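Local structure of 1,3-alpha-isomaltosidase (Kribbella flavida DSM 17836, 5X3I) at residues Val171-Phe176 / Thr257-Leu262; Asp147-Val152 / Asp264-Asp269; Glu702-Trp707 / Cys730-Trp735. The protein hydrolyses the alpha-1,3-glucosidic linkages of cyclobis-(1-6)-alpha-nigerosyl, a cyclic tetrasaccharide made from starch, to release isomaltose inside the cell. The protein carries 1 engineered substitution. All blocks are in the same frame, centred on the assembly; numbering follows the deposited sequence.

Interaction 1: residues Val171-Phe176 / Thr257-Leu262; sequences VHRGRF and TVEVAL
E259 stands between R173 and R175 on one face of an antiparallel strand pair and answers both arginines, one with each carboxylate oxygen. OE2 takes NH1 of R173 at 3.0 Å, the oxygen lying in the guanidinium plane and being approached on its anti side. OE1 takes NH1 of R175, also at 3.0 Å, but from above the carboxylate plane, the two flat groups standing 79° apart. R173 arrives with its chain extended from CG to NE, whereas R175 folds back at chi3 (76°), which swings NH1 toward the glutamate while NE pairs with E163. Without the carboxylate, as with an alanine here, R173 NH1 would probably lose its partner and that guanidinium could turn, while R175 would lose one of its two acidic partners and keep E163.

Backbone hydrogen bonds run in reciprocal pairs between G174 and V260 and between F176 and V258, V260 N to G174 O and V258 N to F176 O both measuring 2.8 Å. One further bond, L262 N to H172 O, carries the pairing past the end of the second strand.

Apolar contacts occupy the other face. V258 CB lies over one face of the F176 ring, offset toward the rim, 3.9 Å from its centroid, in a CH-pi contact. Where G174 has no side chain, L262 CD1 comes within 3.4 Å of G174 N, and it also meets V171 CG1 at 3.7 Å.

The pair forms the middle of a six-stranded antiparallel sheet in the galactose mutarotase-like region, flanked by strands 159-167 and 247-252. A classic bulge sets H172 and R173 opposite L165, and F176 packs on V268 and L270 of strand 267-274.

Interaction 2: residues Asp147-Val152 / Asp264-Asp269; sequences DGVGEV and DEPVVD
V152 and V268 lie side by side in a parallel strand pairing at the edge of a five-stranded mixed sheet, part of the beta-sandwich of the galactose mutarotase-like region. This is the close-packed end of the contact. V152 CG2 approaches V268 CB at 4.1 Å, both side chains pointing the same way, and F176 of strand 170-179 touches V152, on which V162 and W164 also pack. The contact therefore joins the edge strand 151-153 both to its neighbour in the sheet and to the sheet facing it. E151 secures the pairing through its backbone, its carbonyl receiving V268 N at 2.9 Å in a nearly straight bond (169°) and its amide giving a longer one of 3.2 Å to P266 O.

On the opposite face of the strand pair, E151 and V267 make a looser solvent side. The E151 carboxylate takes no partner from 264-269 and pairs instead with R153, two residues further on. Toward the start of both segments the strands give way to loops. There V149 is exposed and meets the second segment through one methyl alone, while P266 is the centre of an inverse gamma turn that leads into strand 267-274. V149 CG2 is set between the backbone N and the carbonyl carbon of its own residue, a rotation that brings this methyl to 3.9 Å from CG of the P266 ring.

Interaction 3: residues Glu702-Trp707 / Cys730-Trp735; sequences EWIDVW and CRASRW. With SO4 (sulfate ion), chain K; SO4 (sulfate ion), chain J.
I704 and C730 form an antiparallel hydrogen-bonded pair, N to O in both directions at 2.9 Å, with W703 and R731 as the adjoining non-hydrogen-bonded pair. A third bond, A732 N to E702 O, continues the pairing where 730-735 leaves its strand and turns toward helix 735-742. At the other end D705 OD1 accepts from W707 N, an Asx turn that bends the chain away from the strand.

The main side-chain contact is I704 against W735, crossing at about a right angle. I704 CG2 lies over the centre of the indole face, 3.8 Å from the centroid of the five-membered ring, while CD1 presses on W735 CD1 at 3.4 Å. With its CG anti to the backbone N (chi1 172°), W735 reaches back over the strand, and its six-membered ring also meets V706, CG1 to CZ3 at 3.9 Å. V706 CG1 packs on C730 CB as well. W703, whose CB points away from 730-735, still touches the aliphatic CG of R731 through CZ3, the indole and guanidinium planes being nearly perpendicular.

The polar margin collects two sulfates, probably from the crystallisation liquor. One accepts from E702 N (2.7 Å to its O4) and from the amide of S733; the other is held by NH1 and NH2 of R731, which also pairs with E680. The contact thus ties the C-terminal sheet to the last helix through an apolar core, while its amide and guanidinium donors offer a rim that can hold anions in the crystal, with no indication of a natural ligand.

How the interactions relate
From the N terminus, interaction 2 opens first at 147-152, interaction 1 follows at 171-176 and closes at 257-262, and interaction 2 closes immediately afterward at 264-269, so that interaction 1 is nested inside the loop interaction 2 makes. Their centres are 9 Å apart and they touch: V260 of the six-stranded sheet and L262 just beyond its strand meet V268 of the five-stranded one, tying together the two layers of the galactose mutarotase-like region. Interaction 3 comes in series, after the TIM barrel, and closes a much shorter loop in the C-terminal domain. Its centre lies about 48 Å from that of interaction 1 and about 53 Å from that of interaction 2.

Interaction 1: residues Val171-Phe176 / Thr257-Leu262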
loop_
_atom_site.group_PDB
_atom_site.type_symbol
_atom_site.label_atom_id
_atom_site.label_comp_id
_atom_site.label_asym_id
_atom_site.label_seq_id
_atom_site.Cartn_x
_atom_site.Cartn_y
_atom_site.Cartn_z
ATOM N N VAL A 171 15.068 13.131 -23.819
ATOM C CA VAL A 171 15.628 12.083 -22.981
ATOM C C VAL A 171 14.560 11.524 -22.047
ATOM O O VAL A 171 14.122 12.191 -21.110
ATOM C CB VAL A 171 16.800 12.593 -22.146
ATOM C CG1 VAL A 171 17.482 11.435 -21.458
ATOM C CG2 VAL A 171 17.784 13.358 -23.023
ATOM N N HIS A 172 14.154 10.292 -22.319
ATOM C CA HIS A 172 13.045 9.657 -21.625
ATOM C C HIS A 172 13.401 9.026 -20.285
ATOM O O HIS A 172 12.656 9.162 -19.318
ATOM C CB HIS A 172 12.416 8.615 -22.548
ATOM C CG HIS A 172 12.006 9.173 -23.874
ATOM N ND1 HIS A 172 10.800 9.810 -24.071
ATOM C CD2 HIS A 172 12.658 9.224 -25.060
ATOM C CE1 HIS A 172 10.720 10.214 -25.327
ATOM N NE2 HIS A 172 11.835 9.875 -25.947
ATOM N N ARG A 173 14.533 8.330 -20.235
ATOM C CA ARG A 173 14.955 7.621 -19.028
ATOM C C ARG A 173 16.458 7.709 -18.842
ATOM O O ARG A 173 17.203 7.836 -19.819
ATOM C CB ARG A 173 14.556 6.142 -19.079
ATOM C CG ARG A 173 13.099 5.880 -19.383
ATOM C CD ARG A 173 12.725 4.433 -19.155
ATOM N NE ARG A 173 11.314 4.231 -19.446
ATOM C CZ ARG A 173 10.696 3.058 -19.412
ATOM N NH1 ARG A 173 11.352 1.955 -19.106
ATOM N NH2 ARG A 173 9.411 2.992 -19.697
ATOM N N GLY A 174 16.893 7.714 -17.588
ATOM C CA GLY A 174 18.267 7.405 -17.248
ATOM C C GLY A 174 18.414 5.980 -16.755
ATOM O O GLY A 174 17.448 5.368 -16.284
ATOM N N ARG A 175 19.636 5.469 -16.818
ATOM C CA ARG A 175 19.968 4.153 -16.297
ATOM C C ARG A 175 21.426 4.108 -15.844
ATOM O O ARG A 175 22.286 4.742 -16.450
ATOM C CB ARG A 175 19.694 3.080 -17.345
ATOM C CG ARG A 175 19.980 1.672 -16.882
ATOM C CD ARG A 175 19.153 0.657 -17.650
ATOM N NE ARG A 175 19.659 0.427 -18.997
ATOM C CZ ARG A 175 19.005 -0.255 -19.929
ATOM N NH1 ARG A 175 17.807 -0.761 -19.669
ATOM N NH2 ARG A 175 19.543 -0.426 -21.127
ATOM N N PHE A 176 21.701 3.369 -14.773
ATOM C CA PHE A 176 23.058 3.257 -14.262
ATOM C C PHE A 176 23.229 2.043 -13.368
ATOM O O PHE A 176 22.272 1.331 -13.071
ATOM C CB PHE A 176 23.449 4.526 -13.500
ATOM C CG PHE A 176 22.584 4.818 -12.299
ATOM C CD1 PHE A 176 21.430 5.571 -12.427
ATOM C CD2 PHE A 176 22.935 4.352 -11.043
ATOM C CE1 PHE A 176 20.634 5.848 -11.324
ATOM C CE2 PHE A 176 22.145 4.624 -9.939
ATOM C CZ PHE A 176 20.989 5.372 -10.085
ATOM N N THR A 257 21.465 -2.713 -11.231
ATOM C CA THR A 257 21.080 -1.796 -12.291
ATOM C C THR A 257 19.839 -1.001 -11.904
ATOM O O THR A 257 18.823 -1.581 -11.543
ATOM C CB THR A 257 20.810 -2.537 -13.615
ATOM O OG1 THR A 257 21.991 -3.234 -14.036
ATOM C CG2 THR A 257 20.392 -1.548 -14.685
ATOM N N VAL A 258 19.927 0.321 -11.998
ATOM C CA VAL A 258 18.821 1.213 -11.664
ATOM C C VAL A 258 18.363 2.025 -12.871
ATOM O O VAL A 258 19.151 2.755 -13.466
ATOM C CB VAL A 258 19.206 2.193 -10.528
ATOM C CG1 VAL A 258 18.036 3.100 -10.181
ATOM C CG2 VAL A 258 19.667 1.435 -9.298
ATOM N N GLU A 259 17.086 1.899 -13.218
ATOM C CA GLU A 259 16.497 2.638 -14.329
ATOM C C GLU A 259 15.475 3.636 -13.793
ATOM O O GLU A 259 14.668 3.305 -12.919
ATOM C CB GLU A 259 15.849 1.676 -15.332
ATOM C CG GLU A 259 15.509 2.279 -16.682
ATOM C CD GLU A 259 15.131 1.228 -17.719
ATOM O OE1 GLU A 259 15.698 0.120 -17.700
ATOM O OE2 GLU A 259 14.247 1.502 -18.550
ATOM N N VAL A 260 15.514 4.846 -14.335
ATOM C CA VAL A 260 14.757 5.973 -13.826
ATOM C C VAL A 260 13.981 6.739 -14.900
ATOM O O VAL A 260 14.574 7.281 -15.828
ATOM C CB VAL A 260 15.691 6.972 -13.126
ATOM C CG1 VAL A 260 14.906 8.156 -12.619
ATOM C CG2 VAL A 260 16.451 6.288 -12.007
ATOM N N ALA A 261 12.660 6.806 -14.761
ATOM C CA ALA A 261 11.850 7.646 -15.635
ATOM C C ALA A 261 12.164 9.113 -15.375
ATOM O O ALA A 261 12.355 9.512 -14.229
ATOM C CB ALA A 261 10.374 7.376 -15.431
ATOM N N LEU A 262 12.219 9.906 -16.442
ATOM C CA LEU A 262 12.613 11.306 -16.348
ATOM C C LEU A 262 11.495 12.244 -16.765
ATOM O O LEU A 262 10.600 11.869 -17.511
ATOM C CB LEU A 262 13.848 11.583 -17.221
ATOM C CG LEU A 262 15.143 10.857 -16.870
ATOM C CD1 LEU A 262 16.171 11.018 -17.986
ATOM C CD2 LEU A 262 15.698 11.388 -15.565
#

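Interaction 2: residues Asp147-Val152 / Asp264-Asp269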
loop_
_atom_site.group_PDB
_atom_site.type_symbol
_atom_site.label_atom_id
_atom_site.label_comp_id
_atom_site.label_asym_id
_atom_site.label_seq_id
_atom_site.Cartn_x
_atom_site.Cartn_y
_atom_site.Cartn_z
ATOM N N ASP A 147 26.135 8.804 -24.565
ATOM C CA ASP A 147 26.358 10.196 -24.950
ATOM C C ASP A 147 25.148 11.076 -24.614
ATOM O O ASP A 147 24.038 10.801 -25.065
ATOM C CB ASP A 147 26.659 10.307 -26.451
ATOM C CG ASP A 147 27.805 9.411 -26.896
ATOM O OD1 ASP A 147 28.949 9.688 -26.505
ATOM O OD2 ASP A 147 27.563 8.440 -27.640
ATOM N N GLY A 148 25.361 12.146 -23.854
ATOM C CA GLY A 148 24.270 13.047 -23.508
ATOM C C GLY A 148 24.682 14.235 -22.666
ATOM O O GLY A 148 25.798 14.286 -22.163
ATOM N N VAL A 149 23.776 15.199 -22.521
ATOM C CA VAL A 149 23.991 16.333 -21.623
ATOM C C VAL A 149 23.557 15.987 -20.203
ATOM O O VAL A 149 23.792 16.749 -19.270
ATOM C CB VAL A 149 23.218 17.596 -22.071
ATOM C CG1 VAL A 149 23.468 17.895 -23.534
ATOM C CG2 VAL A 149 21.726 17.450 -21.782
ATOM N N GLY A 150 22.916 14.832 -20.054
ATOM C CA GLY A 150 22.375 14.415 -18.774
ATOM C C GLY A 150 23.418 13.972 -17.773
ATOM O O GLY A 150 24.500 13.522 -18.145
ATOM N N GLU A 151 23.077 14.084 -16.494
ATOM C CA GLU A 151 23.977 13.700 -15.417
ATOM C C GLU A 151 23.286 12.852 -14.361
ATOM O O GLU A 151 22.119 13.061 -14.031
ATOM C CB GLU A 151 24.567 14.932 -14.734
ATOM C CG GLU A 151 25.172 15.954 -15.661
ATOM C CD GLU A 151 25.451 17.260 -14.954
ATOM O OE1 GLU A 151 25.565 17.248 -13.709
ATOM O OE2 GLU A 151 25.541 18.301 -15.639
ATOM N N VAL A 152 24.024 11.891 -13.837
ATOM C CA VAL A 152 23.643 11.238 -12.608
ATOM C C VAL A 152 24.512 11.847 -11.526
ATOM O O VAL A 152 25.734 11.718 -11.560
ATOM C CB VAL A 152 23.827 9.724 -12.677
ATOM C CG1 VAL A 152 23.643 9.109 -11.302
ATOM C CG2 VAL A 152 22.855 9.131 -13.676
ATOM N N ASP A 264 11.296 16.639 -17.876
ATOM C CA ASP A 264 11.973 17.497 -18.839
ATOM C C ASP A 264 13.462 17.673 -18.588
ATOM O O ASP A 264 14.199 18.054 -19.488
ATOM C CB ASP A 264 11.317 18.872 -18.862
ATOM C CG ASP A 264 9.964 18.847 -19.517
ATOM O OD1 ASP A 264 9.705 17.898 -20.283
ATOM O OD2 ASP A 264 9.168 19.772 -19.276
ATOM N N GLU A 265 13.903 17.420 -17.368
ATOM C CA GLU A 265 15.294 17.641 -17.022
ATOM C C GLU A 265 16.033 16.318 -16.959
ATOM O O GLU A 265 15.703 15.465 -16.145
ATOM C CB GLU A 265 15.400 18.386 -15.688
ATOM C CG GLU A 265 16.811 18.745 -15.270
ATOM C CD GLU A 265 16.876 19.420 -13.903
ATOM O OE1 GLU A 265 17.570 20.451 -13.782
ATOM O OE2 GLU A 265 16.246 18.917 -12.947
ATOM N N PRO A 266 17.045 16.141 -17.821
ATOM C CA PRO A 266 17.791 14.881 -17.853
ATOM C C PRO A 266 18.784 14.762 -16.698
ATOM O O PRO A 266 19.981 14.624 -16.922
ATOM C CB PRO A 266 18.516 14.942 -19.200
ATOM C CG PRO A 266 18.740 16.389 -19.425
ATOM C CD PRO A 266 17.539 17.099 -18.825
ATOM N N VAL A 267 18.282 14.812 -15.471
ATOM C CA VAL A 267 19.134 14.730 -14.291
ATOM C C VAL A 267 18.594 13.703 -13.309
ATOM O O VAL A 267 17.400 13.691 -13.017
ATOM C CB VAL A 267 19.250 16.098 -13.588
ATOM C CG1 VAL A 267 20.017 15.971 -12.280
ATOM C CG2 VAL A 267 19.917 17.110 -14.499
ATOM N N VAL A 268 19.466 12.830 -12.818
ATOM C CA VAL A 268 19.107 11.924 -11.739
ATOM C C VAL A 268 19.906 12.290 -10.494
ATOM O O VAL A 268 21.135 12.209 -10.481
ATOM C CB VAL A 268 19.352 10.457 -12.103
ATOM C CG1 VAL A 268 19.139 9.578 -10.896
ATOM C CG2 VAL A 268 18.426 10.027 -13.230
ATOM N N ASP A 269 19.198 12.730 -9.462
ATOM C CA ASP A 269 19.824 13.061 -8.191
ATOM C C ASP A 269 19.787 11.852 -7.275
ATOM O O ASP A 269 18.718 11.361 -6.919
ATOM C CB ASP A 269 19.135 14.253 -7.528
ATOM C CG ASP A 269 19.407 15.561 -8.243
ATOM O OD1 ASP A 269 18.480 16.082 -8.901
ATOM O OD2 ASP A 269 20.545 16.073 -8.146
#

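Interaction 3: residues Glu702-Trp707 / Cys730-Trp735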
loop_
_atom_site.group_PDB
_atom_site.type_symbol
_atom_site.label_atom_id
_atom_site.label_comp_id
_atom_site.label_asym_id
_atom_site.label_seq_id
_atom_site.Cartn_x
_atom_site.Cartn_y
_atom_site.Cartn_z
ATOM N N GLU A 702 23.151 -12.786 25.399
ATOM C CA GLU A 702 22.540 -13.766 26.296
ATOM C C GLU A 702 21.020 -13.705 26.257
ATOM O O GLU A 702 20.438 -12.629 26.272
ATOM C CB GLU A 702 23.028 -13.558 27.727
ATOM C CG GLU A 702 24.533 -13.664 27.888
ATOM C CD GLU A 702 24.926 -14.205 29.243
ATOM O OE1 GLU A 702 24.497 -15.330 29.575
ATOM O OE2 GLU A 702 25.655 -13.506 29.978
ATOM N N TRP A 703 20.384 -14.869 26.238
ATOM C CA TRP A 703 18.958 -14.945 25.982
ATOM C C TRP A 703 18.183 -15.751 27.014
ATOM O O TRP A 703 18.704 -16.677 27.636
ATOM C CB TRP A 703 18.716 -15.537 24.596
ATOM C CG TRP A 703 19.310 -14.712 23.511
ATOM C CD1 TRP A 703 20.543 -14.864 22.946
ATOM C CD2 TRP A 703 18.710 -13.586 22.864
ATOM N NE1 TRP A 703 20.745 -13.908 21.989
ATOM C CE2 TRP A 703 19.635 -13.110 21.917
ATOM C CE3 TRP A 703 17.480 -12.933 22.995
ATOM C CZ2 TRP A 703 19.369 -12.015 21.105
ATOM C CZ3 TRP A 703 17.219 -11.850 22.189
ATOM C CH2 TRP A 703 18.157 -11.399 21.254
ATOM N N ILE A 704 16.917 -15.388 27.163
ATOM C CA ILE A 704 15.997 -16.097 28.029
ATOM C C ILE A 704 14.730 -16.454 27.275
ATOM O O ILE A 704 14.152 -15.608 26.591
ATOM C CB ILE A 704 15.665 -15.254 29.267
ATOM C CG1 ILE A 704 16.793 -15.399 30.288
ATOM C CG2 ILE A 704 14.327 -15.669 29.867
ATOM C CD1 ILE A 704 16.750 -14.399 31.387
ATOM N N ASP A 705 14.321 -17.715 27.372
ATOM C CA ASP A 705 13.058 -18.155 26.808
ATOM C C ASP A 705 11.936 -17.564 27.663
ATOM O O ASP A 705 11.846 -17.860 28.849
ATOM C CB ASP A 705 13.001 -19.688 26.788
ATOM C CG ASP A 705 11.741 -20.238 26.141
ATOM O OD1 ASP A 705 10.720 -19.526 26.048
ATOM O OD2 ASP A 705 11.768 -21.412 25.724
ATOM N N VAL A 706 11.044 -16.785 27.053
ATOM C CA VAL A 706 10.100 -15.999 27.849
ATOM C C VAL A 706 9.001 -16.861 28.445
ATOM O O VAL A 706 8.350 -16.455 29.395
ATOM C CB VAL A 706 9.436 -14.865 27.033
ATOM C CG1 VAL A 706 10.485 -13.934 26.450
ATOM C CG2 VAL A 706 8.543 -15.437 25.958
ATOM N N TRP A 707 8.775 -18.034 27.868
ATOM C CA TRP A 707 7.734 -18.911 28.360
ATOM C C TRP A 707 8.155 -19.724 29.583
ATOM O O TRP A 707 7.337 -20.024 30.435
ATOM C CB TRP A 707 7.269 -19.842 27.246
ATOM C CG TRP A 707 6.913 -19.099 26.009
ATOM C CD1 TRP A 707 7.498 -19.218 24.785
ATOM C CD2 TRP A 707 5.913 -18.088 25.879
ATOM N NE1 TRP A 707 6.916 -18.355 23.897
ATOM C CE2 TRP A 707 5.936 -17.649 24.542
ATOM C CE3 TRP A 707 4.990 -17.515 26.762
ATOM C CZ2 TRP A 707 5.082 -16.667 24.065
ATOM C CZ3 TRP A 707 4.139 -16.537 26.287
ATOM C CH2 TRP A 707 4.187 -16.124 24.951
ATOM N N CYS A 730 14.022 -13.086 25.228
ATOM C CA CYS A 730 14.321 -11.775 25.764
ATOM C C CYS A 730 15.796 -11.664 26.100
ATOM O O CYS A 730 16.402 -12.622 26.567
ATOM C CB CYS A 730 13.467 -11.497 27.009
ATOM S SG CYS A 730 13.722 -9.890 27.751
ATOM N N ARG A 731 16.369 -10.495 25.853
ATOM C CA ARG A 731 17.741 -10.233 26.252
ATOM C C ARG A 731 17.826 -10.364 27.764
ATOM O O ARG A 731 17.051 -9.741 28.490
ATOM C CB ARG A 731 18.196 -8.847 25.794
ATOM C CG ARG A 731 18.343 -8.723 24.283
ATOM C CD ARG A 731 18.731 -7.314 23.856
ATOM N NE ARG A 731 20.060 -6.937 24.317
ATOM C CZ ARG A 731 20.310 -5.966 25.190
ATOM N NH1 ARG A 731 19.319 -5.254 25.708
ATOM N NH2 ARG A 731 21.560 -5.702 25.546
ATOM N N ALA A 732 18.765 -11.183 28.224
ATOM C CA ALA A 732 18.847 -11.568 29.626
ATOM C C ALA A 732 18.914 -10.370 30.557
ATOM O O ALA A 732 18.292 -10.366 31.608
ATOM C CB ALA A 732 20.047 -12.471 29.847
ATOM N N SER A 733 19.658 -9.349 30.164
ATOM C CA SER A 733 19.851 -8.196 31.022
ATOM C C SER A 733 18.556 -7.428 31.291
ATOM O O SER A 733 18.429 -6.784 32.318
ATOM C CB SER A 733 20.891 -7.259 30.416
ATOM O OG SER A 733 20.558 -6.929 29.085
ATOM N N ARG A 734 17.628 -7.439 30.343
ATOM C CA ARG A 734 16.346 -6.770 30.535
ATOM C C ARG A 734 15.184 -7.688 30.923
ATOM O O ARG A 734 14.044 -7.231 31.009
ATOM C CB ARG A 734 15.994 -5.969 29.283
ATOM C CG ARG A 734 17.142 -5.091 28.808
ATOM C CD ARG A 734 17.649 -4.139 29.868
ATOM N NE ARG A 734 16.817 -2.948 29.980
ATOM C CZ ARG A 734 17.187 -1.835 30.609
ATOM N NH1 ARG A 734 18.385 -1.756 31.173
ATOM N NH2 ARG A 734 16.358 -0.799 30.666
ATOM N N TRP A 735 15.447 -8.977 31.114
ATOM C CA TRP A 735 14.383 -9.918 31.459
ATOM C C TRP A 735 13.671 -9.548 32.765
ATOM O O TRP A 735 12.505 -9.871 32.953
ATOM C CB TRP A 735 14.938 -11.332 31.560
ATOM C CG TRP A 735 13.984 -12.368 32.086
ATOM C CD1 TRP A 735 14.166 -13.155 33.180
ATOM C CD2 TRP A 735 12.715 -12.739 31.536
ATOM N NE1 TRP A 735 13.099 -13.992 33.348
ATOM C CE2 TRP A 735 12.189 -13.755 32.354
ATOM C CE3 TRP A 735 11.968 -12.303 30.438
ATOM C CZ2 TRP A 735 10.956 -14.350 32.107
ATOM C CZ3 TRP A 735 10.747 -12.894 30.195
ATOM C CH2 TRP A 735 10.253 -13.906 31.024
HETATM S S SO4 K . 22.523 -9.318 27.345
HETATM O O1 SO4 K . 22.802 -9.859 28.670
HETATM O O2 SO4 K . 21.275 -8.573 27.414
HETATM O O3 SO4 K . 23.603 -8.433 26.925
HETATM O O4 SO4 K . 22.404 -10.407 26.381
HETATM S S SO4 J . 21.537 -3.322 28.596
HETATM O O1 SO4 J . 21.758 -3.760 29.969
HETATM O O2 SO4 J . 21.809 -1.894 28.484
HETATM O O3 SO4 J . 22.431 -4.057 27.706
HETATM O O4 SO4 J . 20.155 -3.587 28.218
#